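Local coordinates for trehalose synthase regulatory protein (Candida albicans, PDB 5HUS) that probably acts as a regulatory subunit in trehalose synthesis, its C-terminal domain belonging to the trehalose-phosphatase family of the HAD superfamily, at residues Ser140-Glu143 with Thr148-Phe151; Val127-Ser132 with Gly169-His174. All coordinates share one frame; numbering follows the deposited sequence.

Interaction 1 of 2, residues Ser140-Glu143 with Thr148-Phe151; sequences SFCE and TVRF
Glu143 and Arg150 face each other as an antiparallel hydrogen-bonded pair, Glu143 N giving a nearly straight bond of 2.8 Å to Arg150 O while Arg150 N returns one of equal length to Glu143 O. The latter oxygen also receives a longer CA-H...O contact from Val149 CA, 3.5 Å away. The side chains of Glu143 and Arg150 leave the sheet side by side, each with CG anti to its own nitrogen (chi1 174° and -165°). Extended Glu143 thereby lays OE1 along the aliphatic part of Arg150, with OE1 to CD at 3.9 Å, yet OE1 and NE remain 4.4 Å apart, too far for a salt bridge. OE1 is instead bonded by His152, and the bend of the arginine at chi3 accompanies a bond from NH1 to Ser192. The segments form the hairpin that begins the four-stranded antiparallel sheet of the α/β cap, whose αββαββ order matches the C2B caps of HAD phosphatases. Cys142 and Phe151, a non-hydrogen-bonded pair, point to the other face, towards helix 116-136, where small apolar and aromatic groups fit. Cys142 SG lies 3.9 Å from Val149 CG1. The Phe151 ring meets polar atoms at its edge: CE1 is 3.4 Å from Ser140 OG, which is itself hydrogen-bonded to Leu137 O, and CD1 is 3.6 Å from Phe141 O, in the ring plane.

Interaction 2 of 2, residues Val127-Ser132 with Gly169-His174; sequences VKLVES and GETIQH
A small CH-pi contact between two helices of the cap, 116-136 and 161-179, is carried by Leu129 lying over the imidazole of His174. Leu129 CD1 sits 3.6 Å from the ring centroid, 23° off the ring normal. The methyl is displaced towards the rim, so its nearest ring atom is His174 NE2, at 3.3 Å. The rest of the isobutyl group follows the same face, with Leu129 CG 3.7 Å from His174 CE1 and Leu129 CD2 3.9 Å from His174 ND1. With chi1 of -170°, Leu129 swings its branch away from its own N and out towards the other helix, and His174 does likewise from its side, so that the two come from opposite directions and meet between the helices. A branched leucine suits this place because it spreads over a flat ring, while histidine offers a face for packing and keeps polar atoms on its perimeter. His174 ND1 is hydrogen-bonded to Lys133 NZ, which also makes a salt bridge with Glu170; this would fix the turn of the ring and probably leaves ND1 as the acceptor. Leu129 CD2 also approaches Thr171 CG2, more loosely, at 4.4 Å. Thr171 turns its OG1 back to Thr167 O, a helical carbonyl one turn earlier, and so can present a methyl to the neighbouring helix. On the sheet side of this contact, Val130 of one helix and Thr171 of the other both rest on Phe151 of strand 149-152, while Val130 and Val127 also reach strand 141-144.

Overall arrangement
Both interactions belong to the cap, their centres about 10 Å apart. Interaction 1 is made by the edge hairpin of the sheet, and interaction 2 by the two helices that pack against it. Val130 joins them: its CG1 lies 3.6 Å from Cys142 SG and also meets Phe151, which in turn touches Thr171. Val149 and Phe151 are buried beneath helix 116-136, while Glu143 and Arg150, on the other face, remain partly exposed. Both contacts are partly buried, interaction 2 being the smaller. Backbone hydrogen bonds hold the hairpin, but the helices meet through side chains alone, Leu129 against a ring, with Lys133, from helix 116-136, bonded to Glu170 and His174 of the other helix.

Interaction 1 of 2, residues Ser140-Glu143 with Thr148-Phe151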
ATOM      1  N   SER A 140      -2.956 -14.735 -21.282  1.00 28.63           N
ATOM      2  CA  SER A 140      -2.998 -14.348 -19.877  1.00 34.39           C
ATOM      3  C   SER A 140      -1.904 -15.077 -19.110  1.00 35.33           C
ATOM      4  O   SER A 140      -1.344 -16.057 -19.600  1.00 28.89           O
ATOM      5  CB  SER A 140      -4.372 -14.641 -19.267  1.00 34.55           C
ATOM      6  OG  SER A 140      -4.606 -16.031 -19.136  1.00 30.06           O
ATOM      7  N   PHE A 141      -1.585 -14.590 -17.914  1.00 31.35           N
ATOM      8  CA  PHE A 141      -0.590 -15.263 -17.092  1.00 27.30           C
ATOM      9  C   PHE A 141      -0.808 -15.028 -15.605  1.00 27.83           C
ATOM     10  O   PHE A 141      -1.530 -14.118 -15.200  1.00 25.63           O
ATOM     11  CB  PHE A 141       0.834 -14.841 -17.490  1.00 29.69           C
ATOM     12  CG  PHE A 141       1.026 -13.356 -17.685  1.00 26.56           C
ATOM     13  CD1 PHE A 141       0.796 -12.770 -18.923  1.00 26.76           C
ATOM     14  CD2 PHE A 141       1.497 -12.557 -16.650  1.00 27.14           C
ATOM     15  CE1 PHE A 141       0.993 -11.412 -19.119  1.00 31.03           C
ATOM     16  CE2 PHE A 141       1.708 -11.197 -16.839  1.00 25.35           C
ATOM     17  CZ  PHE A 141       1.447 -10.622 -18.075  1.00 28.48           C
ATOM     18  N   CYS A 142      -0.184 -15.885 -14.805  1.00 24.78           N
ATOM     19  CA  CYS A 142      -0.321 -15.855 -13.357  1.00 28.37           C
ATOM     20  C   CYS A 142       0.968 -15.375 -12.704  1.00 28.93           C
ATOM     21  O   CYS A 142       2.048 -15.864 -13.021  1.00 28.62           O
ATOM     22  CB  CYS A 142      -0.691 -17.245 -12.832  1.00 26.15           C
ATOM     23  SG  CYS A 142      -0.700 -17.381 -11.033  1.00 31.81           S
ATOM     24  N   GLU A 143       0.843 -14.410 -11.799  1.00 23.05           N
ATOM     25  CA  GLU A 143       1.960 -13.958 -10.991  1.00 23.53           C
ATOM     26  C   GLU A 143       1.696 -14.352  -9.545  1.00 26.96           C
ATOM     27  O   GLU A 143       0.752 -13.861  -8.930  1.00 25.70           O
ATOM     28  CB  GLU A 143       2.145 -12.445 -11.119  1.00 23.25           C
ATOM     29  CG  GLU A 143       3.204 -11.865 -10.190  1.00 26.14           C
ATOM     30  CD  GLU A 143       3.329 -10.358 -10.299  1.00 32.17           C
ATOM     31  OE1 GLU A 143       2.353  -9.688 -10.711  1.00 30.04           O
ATOM     32  OE2 GLU A 143       4.417  -9.839  -9.967  1.00 36.56           O
ATOM     33  N   THR A 148       0.254 -12.890  -2.141  1.00 16.61           N
ATOM     34  CA  THR A 148      -0.708 -12.335  -3.081  1.00 18.03           C
ATOM     35  C   THR A 148      -0.595 -13.075  -4.398  1.00 16.63           C
ATOM     36  O   THR A 148       0.451 -13.644  -4.712  1.00 18.18           O
ATOM     37  CB  THR A 148      -0.497 -10.809  -3.307  1.00 25.52           C
ATOM     38  OG1 THR A 148       0.887 -10.539  -3.520  1.00 25.50           O
ATOM     39  CG2 THR A 148      -0.944 -10.018  -2.103  1.00 26.23           C
ATOM     40  N   VAL A 149      -1.688 -13.103  -5.149  1.00 20.77           N
ATOM     41  CA  VAL A 149      -1.685 -13.710  -6.473  1.00 19.85           C
ATOM     42  C   VAL A 149      -2.331 -12.723  -7.433  1.00 22.34           C
ATOM     43  O   VAL A 149      -3.354 -12.113  -7.110  1.00 22.22           O
ATOM     44  CB  VAL A 149      -2.438 -15.061  -6.506  1.00 21.00           C
ATOM     45  CG1 VAL A 149      -2.353 -15.689  -7.895  1.00 25.08           C
ATOM     46  CG2 VAL A 149      -1.883 -16.024  -5.446  1.00 20.40           C
ATOM     47  N   ARG A 150      -1.723 -12.549  -8.600  1.00 18.66           N
ATOM     48  CA  ARG A 150      -2.275 -11.632  -9.589  1.00 23.21           C
ATOM     49  C   ARG A 150      -2.486 -12.337 -10.925  1.00 28.61           C
ATOM     50  O   ARG A 150      -1.577 -12.967 -11.463  1.00 27.59           O
ATOM     51  CB  ARG A 150      -1.369 -10.408  -9.757  1.00 22.05           C
ATOM     52  CG  ARG A 150      -2.048  -9.252 -10.477  1.00 30.85           C
ATOM     53  CD  ARG A 150      -1.170  -8.004 -10.520  1.00 35.27           C
ATOM     54  NE  ARG A 150      -1.037  -7.350  -9.220  1.00 38.10           N
ATOM     55  CZ  ARG A 150      -1.632  -6.206  -8.894  1.00 43.40           C
ATOM     56  NH1 ARG A 150      -2.404  -5.580  -9.773  1.00 41.88           N
ATOM     57  NH2 ARG A 150      -1.451  -5.681  -7.690  1.00 45.08           N
ATOM     58  N   PHE A 151      -3.707 -12.231 -11.438  1.00 21.70           N
ATOM     59  CA  PHE A 151      -4.089 -12.838 -12.706  1.00 21.95           C
ATOM     60  C   PHE A 151      -4.072 -11.747 -13.772  1.00 25.08           C
ATOM     61  O   PHE A 151      -4.944 -10.884 -13.791  1.00 25.34           O
ATOM     62  CB  PHE A 151      -5.476 -13.484 -12.583  1.00 26.17           C
ATOM     63  CG  PHE A 151      -5.961 -14.172 -13.833  1.00 30.10           C
ATOM     64  CD1 PHE A 151      -5.074 -14.670 -14.772  1.00 29.75           C
ATOM     65  CD2 PHE A 151      -7.321 -14.328 -14.060  1.00 36.52           C
ATOM     66  CE1 PHE A 151      -5.535 -15.303 -15.915  1.00 32.59           C
ATOM     67  CE2 PHE A 151      -7.785 -14.958 -15.201  1.00 35.30           C
ATOM     68  CZ  PHE A 151      -6.889 -15.444 -16.129  1.00 31.38           C
TER

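Interaction 2 of 2, residues Val127-Ser132 with Gly169-His174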
ATOM      1  N   VAL A 127      -3.358 -20.266  -6.315  1.00 23.07           N
ATOM      2  CA  VAL A 127      -2.475 -20.318  -7.477  1.00 22.19           C
ATOM      3  C   VAL A 127      -2.960 -21.338  -8.507  1.00 25.52           C
ATOM      4  O   VAL A 127      -2.977 -21.062  -9.711  1.00 27.88           O
ATOM      5  CB  VAL A 127      -1.032 -20.658  -7.068  1.00 25.60           C
ATOM      6  CG1 VAL A 127      -0.192 -20.969  -8.297  1.00 31.30           C
ATOM      7  CG2 VAL A 127      -0.422 -19.494  -6.292  1.00 25.34           C
ATOM      8  N   LYS A 128      -3.361 -22.508  -8.024  1.00 27.52           N
ATOM      9  CA  LYS A 128      -3.874 -23.572  -8.881  1.00 29.25           C
ATOM     10  C   LYS A 128      -5.119 -23.108  -9.633  1.00 28.12           C
ATOM     11  O   LYS A 128      -5.253 -23.334 -10.838  1.00 30.57           O
ATOM     12  CB  LYS A 128      -4.184 -24.816  -8.047  1.00 31.62           C
ATOM     13  CG  LYS A 128      -4.584 -26.036  -8.859  1.00 43.15           C
ATOM     14  CD  LYS A 128      -3.894 -27.286  -8.333  1.00 46.25           C
ATOM     15  CE  LYS A 128      -4.466 -28.539  -8.968  1.00 52.91           C
ATOM     16  NZ  LYS A 128      -5.899 -28.711  -8.608  1.00 49.24           N
ATOM     17  N   LEU A 129      -6.013 -22.440  -8.915  1.00 26.57           N
ATOM     18  CA  LEU A 129      -7.234 -21.900  -9.504  1.00 27.81           C
ATOM     19  C   LEU A 129      -6.900 -20.892 -10.606  1.00 35.98           C
ATOM     20  O   LEU A 129      -7.413 -20.988 -11.724  1.00 29.55           O
ATOM     21  CB  LEU A 129      -8.104 -21.262  -8.415  1.00 24.55           C
ATOM     22  CG  LEU A 129      -9.540 -20.828  -8.723  1.00 29.36           C
ATOM     23  CD1 LEU A 129     -10.346 -20.770  -7.438  1.00 36.28           C
ATOM     24  CD2 LEU A 129      -9.586 -19.474  -9.427  1.00 29.26           C
ATOM     25  N   VAL A 130      -6.029 -19.936 -10.299  1.00 24.77           N
ATOM     26  CA  VAL A 130      -5.646 -18.921 -11.278  1.00 29.72           C
ATOM     27  C   VAL A 130      -4.960 -19.547 -12.491  1.00 30.50           C
ATOM     28  O   VAL A 130      -5.213 -19.148 -13.630  1.00 28.94           O
ATOM     29  CB  VAL A 130      -4.722 -17.856 -10.657  1.00 29.04           C
ATOM     30  CG1 VAL A 130      -4.215 -16.897 -11.725  1.00 28.20           C
ATOM     31  CG2 VAL A 130      -5.464 -17.096  -9.565  1.00 26.78           C
ATOM     32  N   GLU A 131      -4.116 -20.546 -12.252  1.00 27.26           N
ATOM     33  CA  GLU A 131      -3.388 -21.182 -13.350  1.00 28.70           C
ATOM     34  C   GLU A 131      -4.341 -21.894 -14.312  1.00 33.31           C
ATOM     35  O   GLU A 131      -4.103 -21.913 -15.519  1.00 33.85           O
ATOM     36  CB  GLU A 131      -2.335 -22.154 -12.805  1.00 30.28           C
ATOM     37  CG  GLU A 131      -1.049 -21.457 -12.356  1.00 24.13           C
ATOM     38  CD  GLU A 131      -0.052 -22.402 -11.710  1.00 36.36           C
ATOM     39  OE1 GLU A 131      -0.460 -23.493 -11.258  1.00 40.62           O
ATOM     40  OE2 GLU A 131       1.143 -22.050 -11.653  1.00 35.69           O
ATOM     41  N   SER A 132      -5.429 -22.447 -13.779  1.00 32.61           N
ATOM     42  CA  SER A 132      -6.429 -23.121 -14.606  1.00 34.37           C
ATOM     43  C   SER A 132      -7.194 -22.131 -15.484  1.00 37.97           C
ATOM     44  O   SER A 132      -7.671 -22.487 -16.562  1.00 34.99           O
ATOM     45  CB  SER A 132      -7.411 -23.915 -13.737  1.00 35.33           C
ATOM     46  OG  SER A 132      -8.323 -23.059 -13.070  1.00 46.19           O
ATOM     47  N   GLY A 169     -13.908 -11.315 -14.682  1.00 33.75           N
ATOM     48  CA  GLY A 169     -15.076 -11.149 -13.828  1.00 26.87           C
ATOM     49  C   GLY A 169     -15.566 -12.488 -13.305  1.00 32.43           C
ATOM     50  O   GLY A 169     -15.988 -12.605 -12.150  1.00 30.82           O
ATOM     51  N   GLU A 170     -15.499 -13.505 -14.159  1.00 29.13           N
ATOM     52  CA  GLU A 170     -15.882 -14.860 -13.785  1.00 33.05           C
ATOM     53  C   GLU A 170     -14.961 -15.383 -12.685  1.00 32.72           C
ATOM     54  O   GLU A 170     -15.405 -16.019 -11.725  1.00 30.98           O
ATOM     55  CB  GLU A 170     -15.834 -15.773 -15.015  1.00 31.19           C
ATOM     56  CG  GLU A 170     -16.424 -17.148 -14.818  1.00 32.41           C
ATOM     57  CD  GLU A 170     -15.458 -18.119 -14.166  1.00 35.82           C
ATOM     58  OE1 GLU A 170     -14.249 -18.066 -14.484  1.00 38.60           O
ATOM     59  OE2 GLU A 170     -15.912 -18.930 -13.329  1.00 43.38           O
ATOM     60  N   THR A 171     -13.673 -15.095 -12.841  1.00 28.94           N
ATOM     61  CA  THR A 171     -12.644 -15.522 -11.903  1.00 26.70           C
ATOM     62  C   THR A 171     -12.799 -14.847 -10.547  1.00 23.06           C
ATOM     63  O   THR A 171     -12.624 -15.478  -9.501  1.00 26.80           O
ATOM     64  CB  THR A 171     -11.243 -15.230 -12.473  1.00 29.41           C
ATOM     65  OG1 THR A 171     -11.077 -15.952 -13.702  1.00 31.50           O
ATOM     66  CG2 THR A 171     -10.159 -15.652 -11.494  1.00 26.89           C
ATOM     67  N   ILE A 172     -13.135 -13.562 -10.564  1.00 24.85           N
ATOM     68  CA  ILE A 172     -13.430 -12.834  -9.335  1.00 22.22           C
ATOM     69  C   ILE A 172     -14.574 -13.490  -8.552  1.00 31.15           C
ATOM     70  O   ILE A 172     -14.478 -13.674  -7.335  1.00 25.00           O
ATOM     71  CB  ILE A 172     -13.777 -11.367  -9.637  1.00 23.78           C
ATOM     72  CG1 ILE A 172     -12.511 -10.608 -10.042  1.00 30.09           C
ATOM     73  CG2 ILE A 172     -14.422 -10.713  -8.427  1.00 26.66           C
ATOM     74  CD1 ILE A 172     -12.772  -9.209 -10.527  1.00 29.30           C
ATOM     75  N   GLN A 173     -15.649 -13.854  -9.248  1.00 32.80           N
ATOM     76  CA  GLN A 173     -16.786 -14.504  -8.592  1.00 26.24           C
ATOM     77  C   GLN A 173     -16.391 -15.863  -8.023  1.00 26.77           C
ATOM     78  O   GLN A 173     -16.759 -16.203  -6.898  1.00 33.19           O
ATOM     79  CB  GLN A 173     -17.963 -14.664  -9.560  1.00 27.20           C
ATOM     80  CG  GLN A 173     -19.149 -15.411  -8.954  1.00 31.87           C
ATOM     81  CD  GLN A 173     -20.402 -15.318  -9.803  1.00 37.64           C
ATOM     82  OE1 GLN A 173     -20.405 -14.684 -10.861  1.00 39.04           O
ATOM     83  NE2 GLN A 173     -21.478 -15.948  -9.340  1.00 39.40           N
ATOM     84  N   HIS A 174     -15.641 -16.629  -8.812  1.00 26.17           N
ATOM     85  CA  HIS A 174     -15.141 -17.950  -8.420  1.00 27.27           C
ATOM     86  C   HIS A 174     -14.302 -17.864  -7.138  1.00 33.17           C
ATOM     87  O   HIS A 174     -14.587 -18.542  -6.146  1.00 26.53           O
ATOM     88  CB  HIS A 174     -14.329 -18.545  -9.579  1.00 28.42           C
ATOM     89  CG  HIS A 174     -13.824 -19.939  -9.344  1.00 24.89           C
ATOM     90  ND1 HIS A 174     -13.211 -20.675 -10.337  1.00 27.12           N
ATOM     91  CD2 HIS A 174     -13.828 -20.726  -8.244  1.00 28.72           C
ATOM     92  CE1 HIS A 174     -12.858 -21.853  -9.856  1.00 29.65           C
ATOM     93  NE2 HIS A 174     -13.222 -21.910  -8.587  1.00 27.48           N
TER